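Local coordinates for argonaute protein (Marinitoga piezophila, PDB 5I4A), which uses short guide RNAs with a 5'-hydroxyl end to bind complementary target strands and cleave them, with manganese preferred for cutting DNA, at residues L557-I562 / Q601-T606. Sequence-based numbering, arbitrary orientation.
Sequences LKEWII and QIYLLT
Tyr603, on the helix 595-605, makes all the contacts of residues 601-606 with residues 557-562. Its CG is anti to the backbone N (chi1 -178°), and this swings the ring out from the helix, past Ile561, with OH reaching Glu559. Near the helix, CB of Tyr603 meets CD1 of Ile561 at 3.7 Å. The same CD1 of Ile561 lies 3.9 Å from CG of Tyr603 and approaches the ring obliquely. At the far end, OH of Tyr603 packs in van der Waals contact on CA of Glu559, 3.7 Å away, in the type II turn from Leu557 to Trp560. Glu559 has a positive phi (70°) at the third position of this turn. Its CB is 3.9 Å and its CG 4.1 Å from OH of Tyr603. The carboxylate extends beyond, without touching the ring. The carbonyl O of Glu559 is buried with no hydrogen-bond partner in the model. Further along, Thr606 returns to Tyr603: its OG1 donates to O of Tyr603 at 2.7 Å. N of Thr606 donates too, so two bonds from Thr606 grip this oxygen. The contact belongs to the RNase H-like PIWI domain, away from the residues inferred to be catalytic. Tyr571 of strand 568-571 makes an edge-to-face ring contact with Tyr603. Strand 560-565 runs between strands 264-266 and 568-571. Helix 595-605 lies on this mixed sheet through Tyr603 here and through Ile602 and Leu605 at strand 513-519.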
loop_
_atom_site.group_PDB
_atom_site.type_symbol
_atom_site.label_atom_id
_atom_site.label_comp_id
_atom_site.label_asym_id
_atom_site.label_seq_id
_atom_site.Cartn_x
_atom_site.Cartn_y
_atom_site.Cartn_z
ATOM N N LEU A 557 -12.028 -9.851 -11.323
ATOM C CA LEU A 557 -10.854 -9.542 -12.126
ATOM C C LEU A 557 -9.565 -10.040 -11.485
ATOM O O LEU A 557 -8.477 -9.700 -11.961
ATOM C CB LEU A 557 -10.771 -8.033 -12.370
ATOM C CG LEU A 557 -12.011 -7.406 -13.011
ATOM C CD1 LEU A 557 -11.952 -5.892 -12.925
ATOM C CD2 LEU A 557 -12.142 -7.856 -14.453
ATOM N N LYS A 558 -9.660 -10.833 -10.419
ATOM C CA LYS A 558 -8.465 -11.306 -9.736
ATOM C C LYS A 558 -7.619 -12.158 -10.673
ATOM O O LYS A 558 -8.136 -13.028 -11.382
ATOM C CB LYS A 558 -8.842 -12.101 -8.485
ATOM C CG LYS A 558 -9.679 -11.326 -7.473
ATOM C CD LYS A 558 -9.403 -11.817 -6.059
ATOM C CE LYS A 558 -10.496 -11.397 -5.090
ATOM N NZ LYS A 558 -11.708 -12.254 -5.227
ATOM N N GLU A 559 -6.312 -11.886 -10.677
ATOM C CA GLU A 559 -5.303 -12.509 -11.532
ATOM C C GLU A 559 -5.437 -12.106 -12.996
ATOM O O GLU A 559 -4.814 -12.730 -13.864
ATOM C CB GLU A 559 -5.315 -14.038 -11.405
ATOM C CG GLU A 559 -5.113 -14.521 -9.972
ATOM C CD GLU A 559 -5.121 -16.032 -9.851
ATOM O OE1 GLU A 559 -6.081 -16.583 -9.272
ATOM O OE2 GLU A 559 -4.164 -16.668 -10.339
ATOM N N TRP A 560 -6.217 -11.072 -13.297
ATOM C CA TRP A 560 -6.359 -10.554 -14.648
ATOM C C TRP A 560 -5.581 -9.256 -14.809
ATOM O O TRP A 560 -5.467 -8.457 -13.876
ATOM C CB TRP A 560 -7.830 -10.309 -14.992
ATOM C CG TRP A 560 -8.575 -11.550 -15.333
ATOM C CD1 TRP A 560 -9.216 -12.391 -14.470
ATOM C CD2 TRP A 560 -8.758 -12.101 -16.641
ATOM N NE1 TRP A 560 -9.787 -13.432 -15.161
ATOM C CE2 TRP A 560 -9.521 -13.276 -16.497
ATOM C CE3 TRP A 560 -8.350 -11.714 -17.921
ATOM C CZ2 TRP A 560 -9.884 -14.067 -17.584
ATOM C CZ3 TRP A 560 -8.712 -12.500 -18.999
ATOM C CH2 TRP A 560 -9.471 -13.662 -18.825
ATOM N N ILE A 561 -5.046 -9.055 -16.010
ATOM C CA ILE A 561 -4.397 -7.808 -16.399
ATOM C C ILE A 561 -5.282 -7.130 -17.437
ATOM O O ILE A 561 -5.587 -7.717 -18.482
ATOM C CB ILE A 561 -2.981 -8.043 -16.948
ATOM C CG1 ILE A 561 -2.062 -8.583 -15.852
ATOM C CG2 ILE A 561 -2.414 -6.755 -17.526
ATOM C CD1 ILE A 561 -0.593 -8.576 -16.235
ATOM N N ILE A 562 -5.691 -5.899 -17.149
ATOM C CA ILE A 562 -6.601 -5.144 -18.001
ATOM C C ILE A 562 -5.839 -3.978 -18.612
ATOM O O ILE A 562 -5.121 -3.260 -17.908
ATOM C CB ILE A 562 -7.825 -4.652 -17.213
ATOM C CG1 ILE A 562 -8.651 -5.846 -16.732
ATOM C CG2 ILE A 562 -8.673 -3.708 -18.055
ATOM C CD1 ILE A 562 -9.805 -5.462 -15.840
ATOM N N GLN A 601 6.226 -8.741 -17.225
ATOM C CA GLN A 601 7.355 -8.917 -16.317
ATOM C C GLN A 601 7.086 -8.256 -14.972
ATOM O O GLN A 601 7.487 -8.779 -13.928
ATOM C CB GLN A 601 8.634 -8.361 -16.940
ATOM C CG GLN A 601 9.248 -9.260 -17.993
ATOM C CD GLN A 601 10.499 -8.663 -18.596
ATOM O OE1 GLN A 601 11.356 -8.142 -17.885
ATOM N NE2 GLN A 601 10.607 -8.724 -19.917
ATOM N N ILE A 602 6.406 -7.107 -14.979
ATOM C CA ILE A 602 6.078 -6.433 -13.727
ATOM C C ILE A 602 5.125 -7.287 -12.902
ATOM O O ILE A 602 5.256 -7.387 -11.676
ATOM C CB ILE A 602 5.500 -5.034 -14.011
ATOM C CG1 ILE A 602 6.592 -4.120 -14.578
ATOM C CG2 ILE A 602 4.884 -4.433 -12.755
ATOM C CD1 ILE A 602 6.078 -2.820 -15.109
ATOM N N TYR A 603 4.160 -7.930 -13.562
ATOM C CA TYR A 603 3.251 -8.822 -12.850
ATOM C C TYR A 603 3.984 -10.044 -12.313
ATOM O O TYR A 603 3.758 -10.459 -11.170
ATOM C CB TYR A 603 2.101 -9.246 -13.762
ATOM C CG TYR A 603 1.099 -10.143 -13.074
ATOM C CD1 TYR A 603 0.142 -9.614 -12.219
ATOM C CD2 TYR A 603 1.114 -11.515 -13.271
ATOM C CE1 TYR A 603 -0.774 -10.426 -11.583
ATOM C CE2 TYR A 603 0.201 -12.337 -12.638
ATOM C CZ TYR A 603 -0.742 -11.787 -11.798
ATOM O OH TYR A 603 -1.657 -12.593 -11.163
ATOM N N LEU A 604 4.861 -10.639 -13.124
ATOM C CA LEU A 604 5.638 -11.782 -12.656
ATOM C C LEU A 604 6.509 -11.409 -11.466
ATOM O O LEU A 604 6.779 -12.255 -10.607
ATOM C CB LEU A 604 6.503 -12.339 -13.789
ATOM C CG LEU A 604 5.794 -12.990 -14.981
ATOM C CD1 LEU A 604 6.744 -13.129 -16.154
ATOM C CD2 LEU A 604 5.216 -14.348 -14.602
ATOM N N LEU A 605 6.940 -10.147 -11.386
ATOM C CA LEU A 605 7.732 -9.705 -10.242
ATOM C C LEU A 605 6.968 -9.834 -8.930
ATOM O O LEU A 605 7.588 -9.930 -7.863
ATOM C CB LEU A 605 8.188 -8.261 -10.438
ATOM C CG LEU A 605 9.374 -8.061 -11.385
ATOM C CD1 LEU A 605 9.699 -6.584 -11.515
ATOM C CD2 LEU A 605 10.577 -8.844 -10.881
ATOM N N THR A 606 5.634 -9.825 -8.975
ATOM C CA THR A 606 4.860 -10.035 -7.756
ATOM C C THR A 606 4.948 -11.469 -7.245
ATOM O O THR A 606 4.469 -11.747 -6.140
ATOM C CB THR A 606 3.388 -9.667 -7.982
ATOM O OG1 THR A 606 2.732 -10.722 -8.698
ATOM C CG2 THR A 606 3.273 -8.370 -8.779
#